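Local coordinates for erythrocyte membrane protein 1 (Plasmodium falciparum, PDB 6S8T) that binds the host endothelial receptor ICAM-1 through this DBLbeta domain, one module of a much longer surface adhesin that infected erythrocytes use to attach to host cells, at residues L39-K44 / A137-L142; E303-M308 / D428-Q433; Q311-L316 / P459-N464. All blocks are in the same frame, centred on the assembly; numbering follows the deposited sequence.

Interaction 1: L39-K44 / A137-L142; sequences LRADAK and AIHSLL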
# COMPACT_ATOMS: atom_id res chain seq x y z
N LEU A 39 11.34 18.60 16.34
CA LEU A 39 11.27 17.19 15.97
C LEU A 39 12.12 16.85 14.75
O LEU A 39 12.12 15.69 14.32
CB LEU A 39 9.81 16.79 15.73
CG LEU A 39 8.90 16.86 16.96
CD1 LEU A 39 7.44 16.76 16.57
CD2 LEU A 39 9.26 15.78 17.96
N ARG A 40 12.83 17.83 14.17
CA ARG A 40 13.75 17.55 13.08
C ARG A 40 14.92 16.72 13.61
O ARG A 40 15.63 17.14 14.52
CB ARG A 40 14.25 18.86 12.47
CG ARG A 40 13.18 19.63 11.71
CD ARG A 40 13.70 20.96 11.16
NE ARG A 40 13.85 21.98 12.19
CZ ARG A 40 15.00 22.30 12.76
NH1 ARG A 40 16.12 21.69 12.40
NH2 ARG A 40 15.04 23.25 13.70
N ALA A 41 15.11 15.54 13.03
CA ALA A 41 16.05 14.56 13.55
C ALA A 41 17.24 14.37 12.61
O ALA A 41 17.21 14.76 11.44
CB ALA A 41 15.36 13.22 13.79
N ASP A 42 18.28 13.74 13.15
CA ASP A 42 19.49 13.42 12.39
C ASP A 42 20.01 12.09 12.90
O ASP A 42 20.35 11.96 14.08
CB ASP A 42 20.55 14.51 12.53
CG ASP A 42 21.85 14.17 11.80
OD1 ASP A 42 21.85 13.24 10.96
OD2 ASP A 42 22.87 14.83 12.07
N ALA A 43 20.09 11.09 12.01
CA ALA A 43 20.52 9.76 12.42
C ALA A 43 21.92 9.77 13.02
O ALA A 43 22.20 9.01 13.95
CB ALA A 43 20.45 8.80 11.23
N LYS A 44 22.80 10.64 12.52
CA LYS A 44 24.17 10.69 13.03
C LYS A 44 24.23 11.15 14.48
O LYS A 44 25.20 10.83 15.17
CB LYS A 44 25.02 11.61 12.15
CG LYS A 44 25.22 11.10 10.73
CD LYS A 44 26.10 12.04 9.92
CE LYS A 44 25.46 13.41 9.76
NZ LYS A 44 26.31 14.32 8.95
N ALA A 137 16.12 10.09 21.85
CA ALA A 137 15.19 9.21 21.15
C ALA A 137 14.71 9.80 19.83
O ALA A 137 14.29 9.04 18.95
CB ALA A 137 13.99 8.89 22.04
N ILE A 138 14.76 11.12 19.68
CA ILE A 138 14.37 11.74 18.42
C ILE A 138 15.30 11.29 17.30
O ILE A 138 14.85 10.98 16.19
CB ILE A 138 14.36 13.28 18.57
CG1 ILE A 138 13.11 13.72 19.33
CG2 ILE A 138 14.41 13.96 17.22
CD1 ILE A 138 11.84 13.33 18.64
N HIS A 139 16.60 11.23 17.58
CA HIS A 139 17.59 10.90 16.57
C HIS A 139 17.82 9.40 16.42
O HIS A 139 18.08 8.93 15.31
CB HIS A 139 18.92 11.58 16.91
CG HIS A 139 18.79 13.05 17.17
ND1 HIS A 139 18.66 13.98 16.15
CD2 HIS A 139 18.76 13.76 18.32
CE1 HIS A 139 18.57 15.19 16.67
NE2 HIS A 139 18.63 15.08 17.98
N SER A 140 17.71 8.64 17.51
CA SER A 140 17.91 7.19 17.42
C SER A 140 16.77 6.52 16.67
O SER A 140 17.00 5.51 15.98
CB SER A 140 18.05 6.59 18.82
OG SER A 140 19.19 7.12 19.49
N LEU A 141 15.55 7.04 16.78
CA LEU A 141 14.42 6.44 16.07
C LEU A 141 14.57 6.62 14.56
O LEU A 141 14.23 5.71 13.79
CB LEU A 141 13.10 7.04 16.55
CG LEU A 141 11.84 6.54 15.84
CD1 LEU A 141 11.68 5.04 16.03
CD2 LEU A 141 10.61 7.28 16.33
N LEU A 142 15.06 7.78 14.12
CA LEU A 142 15.22 8.03 12.69
C LEU A 142 16.21 7.06 12.06
O LEU A 142 16.03 6.63 10.92
CB LEU A 142 15.67 9.47 12.45
CG LEU A 142 15.97 9.85 11.00
CD1 LEU A 142 14.73 9.68 10.14
CD2 LEU A 142 16.51 11.27 10.90
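The backbone N of D42 gives its hydrogen to H139 ND1 at 3.0 Å. The donor lies almost in the imidazole plane, 5° out of it, although the bond is not straight, the N-H...ND1 angle being 149°. H139 belongs to the first turn of helix 137-163; its CG stands beside the backbone N (chi1 -52°), which brings the ring edge up to the passing chain. One face of the ring is backed by I138 CG2, over its centre.

Next to this polar bond A41 points its methyl at the helix. CB is wedged between I138 CG2 (3.6 Å) and L142 CD2 (3.7 Å) and also meets I138 O at 3.3 Å, a fit that suits a short side chain. L39 reaches back with CD2 to I138 CD1 (3.6 Å), the two side chains crossing nearly at right angles. N256 fixes the loop from another helix, bonding L39 O and A41 N. Beyond the histidine, D42 OD1 accepts from K44 N in an Asx turn, met from above the carboxylate plane.

An ND1 that accepts this N-H would carry no proton, which would fit a neutral H139 with its hydrogen on NE2.

Interaction 2: E303-M308 / D428-Q433; sequences EWFCKM and DECTEQ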
# COMPACT_ATOMS: atom_id res chain seq x y z
N GLU A 303 -4.15 -3.80 -9.56
CA GLU A 303 -2.99 -4.03 -10.42
C GLU A 303 -2.60 -5.50 -10.41
O GLU A 303 -2.35 -6.10 -11.47
CB GLU A 303 -1.81 -3.16 -9.99
CG GLU A 303 -0.52 -3.48 -10.75
CD GLU A 303 0.66 -2.60 -10.36
OE1 GLU A 303 0.57 -1.87 -9.36
OE2 GLU A 303 1.69 -2.66 -11.06
N TRP A 304 -2.55 -6.12 -9.22
CA TRP A 304 -2.14 -7.52 -9.14
C TRP A 304 -3.24 -8.48 -9.58
O TRP A 304 -2.92 -9.61 -9.97
CB TRP A 304 -1.67 -7.85 -7.71
CG TRP A 304 -0.31 -7.29 -7.46
CD1 TRP A 304 -0.01 -6.09 -6.87
CD2 TRP A 304 0.95 -7.88 -7.83
NE1 TRP A 304 1.36 -5.91 -6.84
CE2 TRP A 304 1.96 -6.99 -7.42
CE3 TRP A 304 1.31 -9.08 -8.46
CZ2 TRP A 304 3.32 -7.27 -7.61
CZ3 TRP A 304 2.65 -9.35 -8.65
CH2 TRP A 304 3.64 -8.45 -8.23
N PHE A 305 -4.51 -8.07 -9.53
CA PHE A 305 -5.56 -8.87 -10.16
C PHE A 305 -5.38 -8.90 -11.67
O PHE A 305 -5.60 -9.94 -12.31
CB PHE A 305 -6.94 -8.32 -9.82
CG PHE A 305 -8.02 -8.82 -10.75
CD1 PHE A 305 -8.56 -10.09 -10.59
CD2 PHE A 305 -8.48 -8.03 -11.79
CE1 PHE A 305 -9.54 -10.56 -11.44
CE2 PHE A 305 -9.46 -8.49 -12.66
CZ PHE A 305 -9.99 -9.76 -12.48
N CYS A 306 -5.01 -7.76 -12.27
CA CYS A 306 -4.84 -7.72 -13.72
C CYS A 306 -3.62 -8.52 -14.17
O CYS A 306 -3.63 -9.09 -15.26
CB CYS A 306 -4.74 -6.26 -14.20
SG CYS A 306 -6.35 -5.40 -14.28
N LYS A 307 -2.57 -8.58 -13.34
CA LYS A 307 -1.43 -9.42 -13.68
C LYS A 307 -1.80 -10.90 -13.67
O LYS A 307 -1.40 -11.66 -14.55
CB LYS A 307 -0.27 -9.16 -12.72
CG LYS A 307 0.41 -7.81 -12.89
CD LYS A 307 1.56 -7.65 -11.90
CE LYS A 307 2.42 -6.45 -12.25
NZ LYS A 307 3.08 -6.61 -13.58
N MET A 308 -2.57 -11.32 -12.66
CA MET A 308 -3.06 -12.70 -12.62
C MET A 308 -4.00 -12.98 -13.78
O MET A 308 -3.89 -14.03 -14.44
CB MET A 308 -3.74 -12.97 -11.28
CG MET A 308 -4.35 -14.36 -11.12
SD MET A 308 -6.03 -14.53 -11.78
CE MET A 308 -6.85 -13.16 -10.97
N ASP A 428 -3.70 -1.32 -17.12
CA ASP A 428 -3.38 -1.53 -18.52
C ASP A 428 -3.00 -2.98 -18.82
O ASP A 428 -3.01 -3.38 -19.99
CB ASP A 428 -2.24 -0.61 -18.96
CG ASP A 428 -2.62 0.86 -18.90
OD1 ASP A 428 -3.83 1.16 -18.91
OD2 ASP A 428 -1.71 1.71 -18.86
N GLU A 429 -2.68 -3.77 -17.79
CA GLU A 429 -2.27 -5.15 -18.02
C GLU A 429 -3.45 -6.12 -18.11
O GLU A 429 -3.27 -7.25 -18.57
CB GLU A 429 -1.31 -5.61 -16.91
CG GLU A 429 -0.09 -4.71 -16.77
CD GLU A 429 0.87 -5.17 -15.69
OE1 GLU A 429 1.22 -6.37 -15.68
OE2 GLU A 429 1.26 -4.33 -14.85
N CYS A 430 -4.64 -5.70 -17.68
CA CYS A 430 -5.84 -6.49 -17.94
C CYS A 430 -6.07 -6.59 -19.44
O CYS A 430 -6.04 -5.58 -20.15
CB CYS A 430 -7.05 -5.86 -17.24
SG CYS A 430 -7.44 -6.51 -15.59
N THR A 431 -6.29 -7.81 -19.93
CA THR A 431 -6.45 -8.06 -21.36
C THR A 431 -7.89 -8.47 -21.65
O THR A 431 -8.40 -9.42 -21.05
CB THR A 431 -5.47 -9.13 -21.84
OG1 THR A 431 -5.86 -9.60 -23.14
CG2 THR A 431 -5.41 -10.30 -20.88
N GLU A 432 -8.54 -7.72 -22.54
CA GLU A 432 -9.90 -7.97 -23.01
C GLU A 432 -10.96 -7.76 -21.92
O GLU A 432 -12.08 -7.33 -22.22
CB GLU A 432 -10.02 -9.38 -23.59
CG GLU A 432 -9.18 -9.60 -24.84
CD GLU A 432 -9.62 -8.74 -26.01
OE1 GLU A 432 -10.82 -8.40 -26.08
OE2 GLU A 432 -8.76 -8.39 -26.85
N GLN A 433 -10.63 -8.06 -20.67
CA GLN A 433 -11.53 -7.88 -19.54
C GLN A 433 -10.97 -6.75 -18.68
O GLN A 433 -10.21 -6.99 -17.73
CB GLN A 433 -11.69 -9.18 -18.75
CG GLN A 433 -11.86 -10.42 -19.62
CD GLN A 433 -13.10 -10.35 -20.51
OE1 GLN A 433 -13.07 -10.80 -21.66
NE2 GLN A 433 -14.18 -9.81 -19.97
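Two neighbouring residues of a helix are tied to two neighbouring residues of a loop by quite different bonds: C306 to C430 by a disulfide, K307 to E429 by a salt bridge. The sulfurs are 2.0 Å apart, and the bridge is left-handed with chi3 -87°, close to the relaxed right angle. C306 points its CB toward the loop, whereas C430 has chi1 -94°, displaced from a staggered position, to bring its SG round to the helix.

K307 has the length to follow the helix surface before meeting the acid. Its chain runs extended until chi4 (-64°) turns NZ onto the carboxylate of E429, where it bonds OE1 at 2.8 Å through the syn lone pair and OE2 only weakly at 3.2 Å. The aliphatic part is used as well: CD lies 3.7 Å above the indole plane of W304, toward its rim. E303 OE2 comes within 4.2 Å of E429 OE2, a like-charge approach that is probably eased because the E303 oxygen is also held by R180 and S177, while E429 has K307.

F305 lies beside the disulfide, away from the salt bridge. Its CE2 is 4.1 Å from C430 SG, and the sulfur stands oblique to the ring, 5.1 Å from the centroid, in a sulfur-aromatic contact. W301 and F455 meet the same ring, so the disulfide abuts an aromatic cluster suited to its apolar sulfurs. Just beyond, Q309 accepts from T431 N and continues the attachment of the loop to the helix.

The pairing is one of several disulfides that tie loops and helices together in this Duffy-binding-like domain, a cysteine-rich, mainly helical fold.

Interaction 3: Q311-L316 / P459-N464; sequences QEYDKL and PPKYAN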
# COMPACT_ATOMS: atom_id res chain seq x y z
N GLN A 311 -2.18 -13.34 -17.09
CA GLN A 311 -1.42 -14.59 -17.19
C GLN A 311 -2.34 -15.78 -17.45
O GLN A 311 -2.02 -16.66 -18.26
CB GLN A 311 -0.59 -14.81 -15.92
CG GLN A 311 0.31 -16.04 -15.95
CD GLN A 311 1.15 -16.17 -14.69
OE1 GLN A 311 0.70 -16.73 -13.69
NE2 GLN A 311 2.37 -15.65 -14.74
N GLU A 312 -3.49 -15.83 -16.77
CA GLU A 312 -4.46 -16.89 -17.03
C GLU A 312 -5.06 -16.77 -18.42
O GLU A 312 -5.36 -17.78 -19.05
CB GLU A 312 -5.57 -16.86 -15.98
CG GLU A 312 -5.12 -17.26 -14.59
CD GLU A 312 -4.53 -18.65 -14.55
OE1 GLU A 312 -3.29 -18.77 -14.59
OE2 GLU A 312 -5.31 -19.62 -14.49
N TYR A 313 -5.24 -15.54 -18.91
CA TYR A 313 -5.80 -15.35 -20.24
C TYR A 313 -4.85 -15.87 -21.32
O TYR A 313 -5.29 -16.43 -22.33
CB TYR A 313 -6.12 -13.88 -20.47
CG TYR A 313 -7.06 -13.62 -21.63
CD1 TYR A 313 -8.44 -13.61 -21.44
CD2 TYR A 313 -6.57 -13.38 -22.91
CE1 TYR A 313 -9.30 -13.37 -22.50
CE2 TYR A 313 -7.43 -13.14 -23.97
CZ TYR A 313 -8.79 -13.14 -23.76
OH TYR A 313 -9.65 -12.90 -24.81
N ASP A 314 -3.54 -15.70 -21.11
CA ASP A 314 -2.57 -16.23 -22.07
C ASP A 314 -2.61 -17.75 -22.11
O ASP A 314 -2.48 -18.35 -23.18
CB ASP A 314 -1.16 -15.74 -21.73
CG ASP A 314 -0.96 -14.28 -22.05
OD1 ASP A 314 -1.92 -13.64 -22.55
OD2 ASP A 314 0.15 -13.76 -21.80
N LYS A 315 -2.78 -18.40 -20.95
CA LYS A 315 -2.94 -19.85 -20.93
C LYS A 315 -4.19 -20.27 -21.69
O LYS A 315 -4.21 -21.35 -22.29
CB LYS A 315 -3.00 -20.35 -19.49
CG LYS A 315 -1.74 -20.08 -18.68
CD LYS A 315 -1.90 -20.56 -17.25
CE LYS A 315 -0.64 -20.28 -16.44
NZ LYS A 315 -0.80 -20.66 -15.00
N LEU A 316 -5.23 -19.44 -21.67
CA LEU A 316 -6.45 -19.75 -22.40
C LEU A 316 -6.27 -19.55 -23.90
O LEU A 316 -6.88 -20.27 -24.70
CB LEU A 316 -7.60 -18.88 -21.88
CG LEU A 316 -9.02 -19.38 -22.16
CD1 LEU A 316 -9.24 -20.74 -21.53
CD2 LEU A 316 -10.03 -18.37 -21.63
N PRO A 459 -15.97 -15.95 -20.92
CA PRO A 459 -15.27 -14.95 -21.73
C PRO A 459 -15.92 -14.79 -23.09
O PRO A 459 -16.13 -15.79 -23.80
CB PRO A 459 -13.85 -15.53 -21.85
CG PRO A 459 -13.74 -16.52 -20.74
CD PRO A 459 -15.11 -17.09 -20.59
N PRO A 460 -16.27 -13.56 -23.48
CA PRO A 460 -16.98 -13.38 -24.75
C PRO A 460 -16.21 -13.87 -25.96
O PRO A 460 -16.82 -14.31 -26.94
CB PRO A 460 -17.21 -11.86 -24.81
CG PRO A 460 -17.13 -11.41 -23.38
CD PRO A 460 -16.11 -12.30 -22.74
N LYS A 461 -14.87 -13.82 -25.91
CA LYS A 461 -14.06 -14.29 -27.03
C LYS A 461 -13.87 -15.80 -27.03
O LYS A 461 -13.53 -16.37 -28.07
CB LYS A 461 -12.70 -13.60 -27.01
CG LYS A 461 -12.75 -12.08 -26.92
CD LYS A 461 -13.06 -11.43 -28.26
CE LYS A 461 -12.97 -9.91 -28.17
NZ LYS A 461 -13.11 -9.25 -29.50
N TYR A 462 -14.09 -16.46 -25.88
CA TYR A 462 -13.85 -17.89 -25.77
C TYR A 462 -15.08 -18.64 -25.25
O TYR A 462 -14.95 -19.77 -24.76
CB TYR A 462 -12.65 -18.17 -24.86
CG TYR A 462 -11.34 -17.74 -25.46
CD1 TYR A 462 -10.60 -18.61 -26.26
CD2 TYR A 462 -10.84 -16.46 -25.24
CE1 TYR A 462 -9.40 -18.22 -26.82
CE2 TYR A 462 -9.64 -16.06 -25.79
CZ TYR A 462 -8.93 -16.94 -26.58
OH TYR A 462 -7.73 -16.55 -27.14
N ALA A 463 -16.27 -18.04 -25.37
CA ALA A 463 -17.48 -18.73 -24.93
C ALA A 463 -17.74 -19.99 -25.75
O ALA A 463 -18.10 -21.03 -25.19
CB ALA A 463 -18.68 -17.78 -25.00
N ASN A 464 -17.55 -19.91 -27.06
CA ASN A 464 -17.72 -21.07 -27.93
C ASN A 464 -16.51 -21.99 -27.91
O ASN A 464 -16.65 -23.18 -28.24
CB ASN A 464 -18.00 -20.62 -29.36
CG ASN A 464 -19.34 -19.94 -29.51
OD1 ASN A 464 -20.30 -20.26 -28.81
ND2 ASN A 464 -19.42 -18.98 -30.43
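Y313 and Y462 form an offset edge-to-face aromatic pair that holds the C-terminal loop 459-464 against helix 293-319 of the Duffy-binding-like domain. The edge of Y462 is turned toward the face of Y313, with planes at 81° and centroids 5.6 Å apart. Y313 swings its ring out to the loop with CG anti to the backbone N (chi1 -163°), and Y462 CE2 comes to 3.7 Å from its CZ.

One turn further along the helix, L316 lies over a face of Y462, its CD2 4.1 Å from CG of that ring, and the same methyl touches P459 CG. A branched aliphatic side chain suits this place, filling the angle between the tyrosine and the proline. On the loop side, a backbone bond from Y462 N to P459 O closes a tight turn that sets the tyrosine and the proline ring together toward the helix.

K461 lies on the looser side, exposed to solvent. Only its root takes part: CB and CG pass Y313 OH at 3.8 Å, then the chain bends at chi2 (-79°) and carries the amino group away. On the packed side, Y313 OH sits at the edge of Y462, in the ring plane, 3.3 Å from CE2.

How the interactions relate
From the N terminus, interaction 1 comes first: the loop after helix 16-32 meets the start of helix 137-163, closing a loop of 92 residues before the other two contacts open. It lies on the opposite side of the chain's centre from them, its centre 42 Å from that of interaction 2 and 54 Å from that of interaction 3. Those two both start on helix 293-319 and cross along the chain, since 303-308 and 311-316 are followed in the same order by 428-433 and 459-464. The C-terminal tail thus runs along one helix, attached twice, with helix 335-372 inside both loops. The two contacts touch where E432 packs on Y313 and K461.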